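Local atomic coordinates of ribonucleoside-diphosphate reductase subunit beta (PDB entry 4N83), a protein that probably makes deoxyribonucleotides for DNA synthesis, as the small subunit of a class Ib ribonucleotide reductase that carries a two-metal centre, here with manganese. Residues Tyr200-Gln203 / Leu204-Glu208; Ala152-Phe155 / Leu156-Leu160; Leu111-Lys114 / Ser115-Asp118. All coordinates share one frame; numbering follows the deposited sequence.

Interaction 1. Residues Tyr200-Gln203 / Leu204-Glu208; sequences YKFQ and LAFNE
Leu204 and Tyr200 meet one turn apart near the C-terminal end of helix 178-206. Leu204 comes at the ring obliquely, with both methyls at its hydroxyl end. Its CD1 lies 3.3 Å from Tyr200 CE1. Its CD2 sits 3.8 Å from Tyr200 OH. The Tyr200 ring is turned to this place by chi1 of 162°, which sets CG opposite the backbone N. The hydroxyl itself is hydrogen-bonded to Asp15, which also forms a salt bridge with Lys201.

Phe202 and Phe206 form the second pair. Their side chains leave the helix in the same direction, one beside the other. The ring planes are close to parallel, at 20°, but the rings are offset with little overlap. The centroids are 5.5 Å apart. The closest ring atoms are Phe202 CZ and Phe206 CD1, at 4.0 Å. Phe206 CB stands over one face of the Phe202 ring, toward its rim. Both rings also touch Leu217 of helix 211-240.

The polar contact joins the Asn207 amide to the backbone carbonyl of Gln203. Asn207 ND2 gives a hydrogen bond of 2.8 Å to Gln203 O, and the acceptor lies in the plane of the Asn207 amide. Asn207 N bonds to the same oxygen at 3.2 Å, from above the carbonyl plane.

Gln203 O is therefore gripped by two donors of one residue. The side-chain bond fixes the rotation of the Asn207 amide. The apolar pairs Tyr200-Leu204 and Phe202-Phe206 hold the side chains of successive turns together. The two Phe rings meet helix 211-240, while Asn207 turns its polar group back on the backbone.

Interaction 2. Residues Ala152-Phe155 / Leu156-Leu160; sequences ASVF and LETFL. With MN (manganese (II) ion), chain I; MN (manganese (II) ion), chain J.
Thr158 has chi1 of -36°, which places OG1 beside its own backbone N and swings it back to Val154 O. The hydroxyl gives a hydrogen bond of 2.7 Å from Thr158 OG1 to Val154 O. It arrives in the carbonyl plane, on a lone pair. Thr158 N bonds to the same oxygen at 2.9 Å, so Val154 O holds two donors. Val154 and Thr158 share one flank of the helix, with Val154 CG1 3.6 Å from Thr158 OG1.

Glu157 is extended beyond CG (chi2 -177°), and its carboxylate reaches the metal centre and bridges it. OE1 of Glu157 binds one manganese at 2.0 Å, and OE2 binds the other at 2.4 Å. Asp66, Glu97, His100, Glu191 and His194 complete the two sites.

The helix widens into a pi-type turn at Leu156-Leu160. Leu160 N bonds to Phe155 O at 3.1 Å, nearly in line with the carbonyl. The bond from Phe159 N to Phe155 O is weak. Phe155 O also lies at the edge of the Phe159 ring, near its plane. The two rings touch through Phe155 CD1 and Phe159 CD2, at 4.2 Å.

The contact is buried in an all-helical bundle. Phe155 and Leu160 pack on helix 211-240, and Val154, Thr158 and Phe159 on helix 246-263. Ser153 and Leu156 meet helices 49-78 and 128-143, with Ser153 OG hydrogen-bonded to Gln69.

Interaction 3. Residues Leu111-Lys114 / Ser115-Asp118; sequences LNTK and SEID
Thr113 and Glu116 meet at the start of helix 114-124, where the extended backbone of Asn112 and Thr113 (psi 168° and 170°) turns into the first helical turn. Thr113 is the N-cap residue, and Glu116 is the third residue of the helix.

The Glu116 side chain folds back across Thr113. Its OE1 accepts a hydrogen bond from Thr113 N at 3.3 Å. The bond is fairly straight and uses the anti lone pair, on the side away from OE2. This is the half of a capping box in which the third helical residue holds the backbone of the N-cap. Thr113 OG1 sits between its own backbone N and carbonyl carbon, and this lets it meet the Glu116 chain, which crosses Thr113 at a slant. It gives a weak hydrogen bond of 3.4 Å to Glu116 OE1.

Asn112 lies next to the same carboxylate oxygen. Its CB is 3.7 Å from Glu116 OE1. The Asn112 amide and the Glu116 carboxylate are steeply turned against each other, with planes 78° apart.

Ile117 closes the turn. Its N bonds to Thr113 O at 3.0 Å. The side chain lies back over the same carbonyl, and its CG1 is 4.1 Å from Asn112 CB. Ile117 also packs on Asn11 of the second subunit. One residue further on, Asp118 N makes a weak bond to Lys114 O. Lys114 NZ and Asp118 OD2 are 5.3 Å apart, so the opposite charges would attract without forming a salt bridge.

The chemistry suits a helix start. The negative carboxylate of Glu116 is near the positive end of the helix dipole, which would probably favour its ionised form. Its bond to Thr113 N satisfies an amide ahead of the regular helical bonding.

How the interactions relate
From the N terminus the order is interaction 3, interaction 2, interaction 1. Each closes before the next opens, so none nest or cross. Interaction 3 forms the short joint between helix 84-111 and helix 114-124. Interactions 2 and 1 each lie along one helix and close no long loop. The centres of interactions 3 and 2 are about 29 Å apart, and those of 2 and 1 about 17 Å. Interactions 3 and 1 lie on opposite sides of the chain's centre. The metal centre relates them: helix 84-111 supplies Glu97 and His100, helix 148-160 Glu157, and helix 178-206 Glu191 and His194.

Interaction 1. Residues Tyr200-Gln203 / Leu204-Glu208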
ATOM      1  N   TYR A 200     -10.602 -16.671  -0.035  1.00 81.89           N
ATOM      2  CA  TYR A 200      -9.845 -17.889   0.261  1.00 81.49           C
ATOM      3  C   TYR A 200      -9.449 -17.954   1.734  1.00 83.54           C
ATOM      4  O   TYR A 200      -9.629 -18.985   2.383  1.00 84.23           O
ATOM      5  CB  TYR A 200      -8.591 -17.988  -0.613  1.00 79.19           C
ATOM      6  CG  TYR A 200      -7.568 -18.960  -0.070  1.00 77.91           C
ATOM      7  CD1 TYR A 200      -7.843 -20.321   0.000  1.00 77.71           C
ATOM      8  CD2 TYR A 200      -6.333 -18.517   0.392  1.00 77.26           C
ATOM      9  CE1 TYR A 200      -6.915 -21.215   0.504  1.00 77.32           C
ATOM     10  CE2 TYR A 200      -5.397 -19.403   0.897  1.00 76.90           C
ATOM     11  CZ  TYR A 200      -5.693 -20.751   0.951  1.00 76.73           C
ATOM     12  OH  TYR A 200      -4.768 -21.638   1.451  1.00 75.80           O
ATOM     13  N   LYS A 201      -8.898 -16.855   2.246  1.00 85.34           N
ATOM     14  CA  LYS A 201      -8.508 -16.759   3.656  1.00 87.61           C
ATOM     15  C   LYS A 201      -9.716 -16.861   4.590  1.00 89.88           C
ATOM     16  O   LYS A 201      -9.579 -17.244   5.751  1.00 91.27           O
ATOM     17  CB  LYS A 201      -7.749 -15.451   3.918  1.00 88.08           C
ATOM     18  CG  LYS A 201      -6.336 -15.426   3.353  1.00 87.16           C
ATOM     19  CD  LYS A 201      -5.378 -16.238   4.213  1.00 87.53           C
ATOM     20  CE  LYS A 201      -3.998 -16.349   3.583  1.00 86.43           C
ATOM     21  NZ  LYS A 201      -3.102 -17.258   4.353  1.00 86.42           N
ATOM     22  N   PHE A 202     -10.889 -16.504   4.072  1.00 91.13           N
ATOM     23  CA  PHE A 202     -12.155 -16.696   4.778  1.00 93.26           C
ATOM     24  C   PHE A 202     -12.458 -18.186   4.972  1.00 92.43           C
ATOM     25  O   PHE A 202     -12.829 -18.609   6.067  1.00 92.59           O
ATOM     26  CB  PHE A 202     -13.289 -16.004   4.004  1.00 94.46           C
ATOM     27  CG  PHE A 202     -14.662 -16.296   4.535  1.00 96.94           C
ATOM     28  CD1 PHE A 202     -15.178 -15.572   5.601  1.00 98.86           C
ATOM     29  CD2 PHE A 202     -15.446 -17.286   3.957  1.00 97.13           C
ATOM     30  CE1 PHE A 202     -16.445 -15.839   6.087  1.00100.84           C
ATOM     31  CE2 PHE A 202     -16.714 -17.558   4.438  1.00 99.30           C
ATOM     32  CZ  PHE A 202     -17.216 -16.831   5.506  1.00101.23           C
ATOM     33  N   GLN A 203     -12.288 -18.972   3.910  1.00 91.54           N
ATOM     34  CA  GLN A 203     -12.564 -20.415   3.944  1.00 91.72           C
ATOM     35  C   GLN A 203     -11.615 -21.200   4.855  1.00 91.91           C
ATOM     36  O   GLN A 203     -11.962 -22.284   5.319  1.00 92.37           O
ATOM     37  CB  GLN A 203     -12.519 -21.004   2.531  1.00 90.37           C
ATOM     38  CG  GLN A 203     -13.657 -20.543   1.633  1.00 90.41           C
ATOM     39  CD  GLN A 203     -13.432 -20.902   0.175  1.00 89.20           C
ATOM     40  OE1 GLN A 203     -12.987 -22.005  -0.142  1.00 88.46           O
ATOM     41  NE2 GLN A 203     -13.745 -19.972  -0.723  1.00 88.76           N
ATOM     42  N   LEU A 204     -10.420 -20.663   5.094  1.00 92.24           N
ATOM     43  CA  LEU A 204      -9.482 -21.271   6.041  1.00 93.34           C
ATOM     44  C   LEU A 204     -10.001 -21.140   7.467  1.00 96.00           C
ATOM     45  O   LEU A 204     -10.041 -22.120   8.209  1.00 97.30           O
ATOM     46  CB  LEU A 204      -8.085 -20.642   5.926  1.00 92.57           C
ATOM     47  CG  LEU A 204      -7.058 -21.408   5.084  1.00 91.28           C
ATOM     48  CD1 LEU A 204      -7.594 -21.760   3.703  1.00 90.40           C
ATOM     49  CD2 LEU A 204      -5.773 -20.603   4.968  1.00 90.83           C
ATOM     50  N   ALA A 205     -10.408 -19.928   7.837  1.00 98.04           N
ATOM     51  CA  ALA A 205     -10.938 -19.656   9.174  1.00100.49           C
ATOM     52  C   ALA A 205     -12.401 -20.089   9.334  1.00102.88           C
ATOM     53  O   ALA A 205     -12.909 -20.143  10.453  1.00105.17           O
ATOM     54  CB  ALA A 205     -10.782 -18.180   9.511  1.00100.31           C
ATOM     55  N   PHE A 206     -13.071 -20.390   8.221  1.00103.28           N
ATOM     56  CA  PHE A 206     -14.454 -20.880   8.242  1.00105.13           C
ATOM     57  C   PHE A 206     -14.511 -22.381   8.546  1.00106.23           C
ATOM     58  O   PHE A 206     -15.400 -22.837   9.269  1.00107.49           O
ATOM     59  CB  PHE A 206     -15.135 -20.579   6.902  1.00104.70           C
ATOM     60  CG  PHE A 206     -16.562 -21.048   6.817  1.00105.87           C
ATOM     61  CD1 PHE A 206     -17.577 -20.337   7.443  1.00106.95           C
ATOM     62  CD2 PHE A 206     -16.892 -22.190   6.095  1.00105.54           C
ATOM     63  CE1 PHE A 206     -18.893 -20.764   7.360  1.00108.13           C
ATOM     64  CE2 PHE A 206     -18.206 -22.621   6.010  1.00106.28           C
ATOM     65  CZ  PHE A 206     -19.208 -21.906   6.644  1.00107.72           C
ATOM     66  N   ASN A 207     -13.564 -23.137   7.992  1.00106.12           N
ATOM     67  CA  ASN A 207     -13.481 -24.589   8.211  1.00107.10           C
ATOM     68  C   ASN A 207     -12.775 -24.988   9.518  1.00108.16           C
ATOM     69  O   ASN A 207     -12.711 -26.172   9.852  1.00108.20           O
ATOM     70  CB  ASN A 207     -12.798 -25.271   7.014  1.00105.47           C
ATOM     71  CG  ASN A 207     -13.723 -25.411   5.816  1.00104.72           C
ATOM     72  OD1 ASN A 207     -14.606 -26.269   5.799  1.00104.91           O
ATOM     73  ND2 ASN A 207     -13.521 -24.573   4.804  1.00103.87           N
ATOM     74  N   GLU A 208     -12.249 -24.005  10.247  1.00109.10           N
ATOM     75  CA  GLU A 208     -11.658 -24.245  11.568  1.00111.03           C
ATOM     76  C   GLU A 208     -12.705 -24.185  12.686  1.00113.16           C
ATOM     77  O   GLU A 208     -12.501 -24.748  13.762  1.00113.70           O
ATOM     78  CB  GLU A 208     -10.539 -23.239  11.842  1.00110.82           C
ATOM     79  CG  GLU A 208      -9.267 -23.524  11.058  1.00109.03           C
ATOM     80  CD  GLU A 208      -8.245 -22.405  11.146  1.00108.55           C
ATOM     81  OE1 GLU A 208      -8.604 -21.282  11.563  1.00109.04           O
ATOM     82  OE2 GLU A 208      -7.073 -22.651  10.792  1.00107.91           O
TER

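Interaction 2. Residues Ala152-Phe155 / Leu156-Leu160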
ATOM      1  N   ALA A 152     -17.908  -8.809   4.190  1.00109.15           N
ATOM      2  CA  ALA A 152     -18.373  -7.477   3.799  1.00110.23           C
ATOM      3  C   ALA A 152     -17.562  -6.892   2.643  1.00108.66           C
ATOM      4  O   ALA A 152     -18.126  -6.272   1.740  1.00108.18           O
ATOM      5  CB  ALA A 152     -18.337  -6.534   4.993  1.00112.26           C
ATOM      6  N   SER A 153     -16.246  -7.087   2.679  1.00107.61           N
ATOM      7  CA  SER A 153     -15.358  -6.595   1.623  1.00106.22           C
ATOM      8  C   SER A 153     -15.562  -7.355   0.311  1.00105.94           C
ATOM      9  O   SER A 153     -15.433  -6.778  -0.771  1.00105.32           O
ATOM     10  CB  SER A 153     -13.895  -6.695   2.061  1.00104.83           C
ATOM     11  OG  SER A 153     -13.048  -6.002   1.160  1.00103.84           O
ATOM     12  N   VAL A 154     -15.875  -8.647   0.411  1.00106.94           N
ATOM     13  CA  VAL A 154     -16.175  -9.463  -0.767  1.00107.09           C
ATOM     14  C   VAL A 154     -17.530  -9.065  -1.358  1.00108.40           C
ATOM     15  O   VAL A 154     -17.640  -8.877  -2.568  1.00107.97           O
ATOM     16  CB  VAL A 154     -16.146 -10.977  -0.446  1.00107.06           C
ATOM     17  CG1 VAL A 154     -16.673 -11.798  -1.618  1.00106.41           C
ATOM     18  CG2 VAL A 154     -14.729 -11.415  -0.097  1.00106.13           C
ATOM     19  N   PHE A 155     -18.550  -8.936  -0.511  1.00109.82           N
ATOM     20  CA  PHE A 155     -19.856  -8.440  -0.962  1.00111.27           C
ATOM     21  C   PHE A 155     -19.732  -7.052  -1.581  1.00110.65           C
ATOM     22  O   PHE A 155     -20.372  -6.759  -2.590  1.00110.63           O
ATOM     23  CB  PHE A 155     -20.870  -8.364   0.190  1.00114.01           C
ATOM     24  CG  PHE A 155     -21.541  -9.672   0.526  1.00115.10           C
ATOM     25  CD1 PHE A 155     -21.951 -10.558  -0.469  1.00115.23           C
ATOM     26  CD2 PHE A 155     -21.812  -9.992   1.851  1.00116.59           C
ATOM     27  CE1 PHE A 155     -22.581 -11.747  -0.142  1.00116.32           C
ATOM     28  CE2 PHE A 155     -22.447 -11.176   2.181  1.00117.71           C
ATOM     29  CZ  PHE A 155     -22.829 -12.057   1.184  1.00117.81           C
ATOM     30  N   LEU A 156     -18.917  -6.202  -0.962  1.00110.20           N
ATOM     31  CA  LEU A 156     -18.746  -4.826  -1.415  1.00110.50           C
ATOM     32  C   LEU A 156     -18.267  -4.774  -2.861  1.00109.14           C
ATOM     33  O   LEU A 156     -18.986  -4.307  -3.743  1.00109.13           O
ATOM     34  CB  LEU A 156     -17.762  -4.079  -0.502  1.00110.64           C
ATOM     35  CG  LEU A 156     -17.374  -2.642  -0.867  1.00110.61           C
ATOM     36  CD1 LEU A 156     -18.603  -1.782  -1.116  1.00112.13           C
ATOM     37  CD2 LEU A 156     -16.510  -2.039   0.231  1.00110.61           C
ATOM     38  N   GLU A 157     -17.069  -5.297  -3.100  1.00108.36           N
ATOM     39  CA  GLU A 157     -16.373  -5.092  -4.370  1.00107.82           C
ATOM     40  C   GLU A 157     -16.616  -6.169  -5.435  1.00108.02           C
ATOM     41  O   GLU A 157     -16.372  -5.922  -6.617  1.00106.98           O
ATOM     42  CB  GLU A 157     -14.877  -4.933  -4.105  1.00106.55           C
ATOM     43  CG  GLU A 157     -14.572  -3.764  -3.183  1.00106.98           C
ATOM     44  CD  GLU A 157     -13.090  -3.555  -2.970  1.00105.98           C
ATOM     45  OE1 GLU A 157     -12.430  -4.470  -2.433  1.00105.30           O
ATOM     46  OE2 GLU A 157     -12.588  -2.475  -3.340  1.00105.67           O
ATOM     47  N   THR A 158     -17.097  -7.344  -5.027  1.00109.38           N
ATOM     48  CA  THR A 158     -17.376  -8.440  -5.967  1.00109.71           C
ATOM     49  C   THR A 158     -18.835  -8.461  -6.444  1.00111.89           C
ATOM     50  O   THR A 158     -19.137  -9.070  -7.471  1.00112.03           O
ATOM     51  CB  THR A 158     -17.054  -9.820  -5.346  1.00108.65           C
ATOM     52  OG1 THR A 158     -15.905  -9.718  -4.495  1.00108.32           O
ATOM     53  CG2 THR A 158     -16.792 -10.863  -6.430  1.00107.02           C
ATOM     54  N   PHE A 159     -19.727  -7.792  -5.711  1.00113.81           N
ATOM     55  CA  PHE A 159     -21.171  -7.890  -5.953  1.00115.65           C
ATOM     56  C   PHE A 159     -21.837  -6.525  -6.170  1.00117.80           C
ATOM     57  O   PHE A 159     -22.320  -6.241  -7.268  1.00116.82           O
ATOM     58  CB  PHE A 159     -21.829  -8.684  -4.805  1.00116.08           C
ATOM     59  CG  PHE A 159     -23.239  -8.263  -4.477  1.00117.10           C
ATOM     60  CD1 PHE A 159     -24.261  -8.401  -5.408  1.00117.67           C
ATOM     61  CD2 PHE A 159     -23.546  -7.750  -3.222  1.00117.96           C
ATOM     62  CE1 PHE A 159     -25.555  -8.017  -5.099  1.00118.81           C
ATOM     63  CE2 PHE A 159     -24.839  -7.367  -2.909  1.00119.30           C
ATOM     64  CZ  PHE A 159     -25.845  -7.500  -3.849  1.00119.78           C
ATOM     65  N   LEU A 160     -21.857  -5.685  -5.137  1.00120.24           N
ATOM     66  CA  LEU A 160     -22.599  -4.415  -5.187  1.00122.42           C
ATOM     67  C   LEU A 160     -21.813  -3.248  -5.802  1.00121.14           C
ATOM     68  O   LEU A 160     -22.355  -2.152  -5.964  1.00123.17           O
ATOM     69  CB  LEU A 160     -23.147  -4.048  -3.800  1.00125.37           C
ATOM     70  CG  LEU A 160     -22.171  -3.802  -2.641  1.00125.96           C
ATOM     71  CD1 LEU A 160     -21.712  -2.350  -2.587  1.00126.27           C
ATOM     72  CD2 LEU A 160     -22.808  -4.209  -1.319  1.00127.97           C
TER
HETATM   73 MN    MN I 401     -10.570  -5.066  -2.694  1.00 72.78          MN
HETATM   74 MN    MN J 402     -11.661  -1.173  -5.155  1.00 91.37          MN

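Interaction 3. Residues Leu111-Lys114 / Ser115-Asp118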
ATOM      1  N   LEU A 111     -13.435  14.712 -18.825  1.00106.47           N
ATOM      2  CA  LEU A 111     -14.814  14.809 -19.311  1.00107.80           C
ATOM      3  C   LEU A 111     -15.521  16.068 -18.815  1.00108.89           C
ATOM      4  O   LEU A 111     -16.045  16.845 -19.615  1.00110.02           O
ATOM      5  CB  LEU A 111     -15.628  13.573 -18.896  1.00108.00           C
ATOM      6  CG  LEU A 111     -15.498  12.315 -19.760  1.00108.12           C
ATOM      7  CD1 LEU A 111     -14.056  11.842 -19.888  1.00107.45           C
ATOM      8  CD2 LEU A 111     -16.377  11.207 -19.194  1.00107.96           C
ATOM      9  N   ASN A 112     -15.523  16.262 -17.497  1.00108.41           N
ATOM     10  CA  ASN A 112     -16.317  17.318 -16.861  1.00108.87           C
ATOM     11  C   ASN A 112     -15.517  18.580 -16.538  1.00109.36           C
ATOM     12  O   ASN A 112     -14.286  18.587 -16.602  1.00107.12           O
ATOM     13  CB  ASN A 112     -16.970  16.785 -15.581  1.00108.19           C
ATOM     14  CG  ASN A 112     -17.720  15.483 -15.805  1.00107.08           C
ATOM     15  OD1 ASN A 112     -18.314  15.270 -16.862  1.00106.81           O
ATOM     16  ND2 ASN A 112     -17.695  14.603 -14.810  1.00106.14           N
ATOM     17  N   THR A 113     -16.243  19.640 -16.189  1.00111.70           N
ATOM     18  CA  THR A 113     -15.656  20.935 -15.836  1.00112.76           C
ATOM     19  C   THR A 113     -15.522  21.096 -14.319  1.00112.84           C
ATOM     20  O   THR A 113     -16.062  20.296 -13.552  1.00112.72           O
ATOM     21  CB  THR A 113     -16.510  22.097 -16.385  1.00114.25           C
ATOM     22  OG1 THR A 113     -17.830  22.031 -15.832  1.00115.34           O
ATOM     23  CG2 THR A 113     -16.595  22.029 -17.905  1.00114.22           C
ATOM     24  N   LYS A 114     -14.810  22.143 -13.902  1.00112.97           N
ATOM     25  CA  LYS A 114     -14.513  22.405 -12.486  1.00112.29           C
ATOM     26  C   LYS A 114     -15.750  22.340 -11.589  1.00113.67           C
ATOM     27  O   LYS A 114     -15.764  21.610 -10.596  1.00112.80           O
ATOM     28  CB  LYS A 114     -13.836  23.774 -12.339  1.00111.99           C
ATOM     29  CG  LYS A 114     -13.414  24.139 -10.923  1.00111.39           C
ATOM     30  CD  LYS A 114     -12.681  25.470 -10.899  1.00111.76           C
ATOM     31  CE  LYS A 114     -12.524  26.008  -9.484  1.00111.98           C
ATOM     32  NZ  LYS A 114     -11.615  25.173  -8.652  1.00110.45           N
ATOM     33  N   SER A 115     -16.779  23.105 -11.946  1.00115.65           N
ATOM     34  CA  SER A 115     -18.004  23.186 -11.144  1.00117.19           C
ATOM     35  C   SER A 115     -18.890  21.944 -11.280  1.00117.23           C
ATOM     36  O   SER A 115     -19.623  21.605 -10.351  1.00117.54           O
ATOM     37  CB  SER A 115     -18.799  24.445 -11.504  1.00118.41           C
ATOM     38  OG  SER A 115     -18.973  24.555 -12.905  1.00118.66           O
ATOM     39  N   GLU A 116     -18.828  21.277 -12.433  1.00117.10           N
ATOM     40  CA  GLU A 116     -19.544  20.009 -12.631  1.00117.34           C
ATOM     41  C   GLU A 116     -19.025  18.910 -11.701  1.00117.05           C
ATOM     42  O   GLU A 116     -19.786  18.034 -11.288  1.00117.41           O
ATOM     43  CB  GLU A 116     -19.446  19.534 -14.086  1.00116.54           C
ATOM     44  CG  GLU A 116     -20.519  20.093 -15.008  1.00117.89           C
ATOM     45  CD  GLU A 116     -20.503  19.448 -16.384  1.00117.30           C
ATOM     46  OE1 GLU A 116     -19.400  19.201 -16.919  1.00115.62           O
ATOM     47  OE2 GLU A 116     -21.594  19.190 -16.934  1.00117.61           O
ATOM     48  N   ILE A 117     -17.733  18.962 -11.383  1.00116.28           N
ATOM     49  CA  ILE A 117     -17.118  17.995 -10.472  1.00115.59           C
ATOM     50  C   ILE A 117     -17.569  18.267  -9.036  1.00116.11           C
ATOM     51  O   ILE A 117     -17.864  17.334  -8.288  1.00116.23           O
ATOM     52  CB  ILE A 117     -15.575  18.021 -10.560  1.00115.14           C
ATOM     53  CG1 ILE A 117     -15.113  17.670 -11.981  1.00114.28           C
ATOM     54  CG2 ILE A 117     -14.966  17.030  -9.573  1.00114.62           C
ATOM     55  CD1 ILE A 117     -13.719  18.154 -12.315  1.00113.61           C
ATOM     56  N   ASP A 118     -17.626  19.544  -8.661  1.00116.59           N
ATOM     57  CA  ASP A 118     -18.155  19.951  -7.355  1.00117.27           C
ATOM     58  C   ASP A 118     -19.595  19.469  -7.160  1.00118.69           C
ATOM     59  O   ASP A 118     -19.973  19.058  -6.062  1.00118.71           O
ATOM     60  CB  ASP A 118     -18.105  21.476  -7.196  1.00118.12           C
ATOM     61  CG  ASP A 118     -16.691  22.007  -7.053  1.00117.21           C
ATOM     62  OD1 ASP A 118     -15.934  21.476  -6.214  1.00116.14           O
ATOM     63  OD2 ASP A 118     -16.341  22.970  -7.769  1.00117.32           O
TER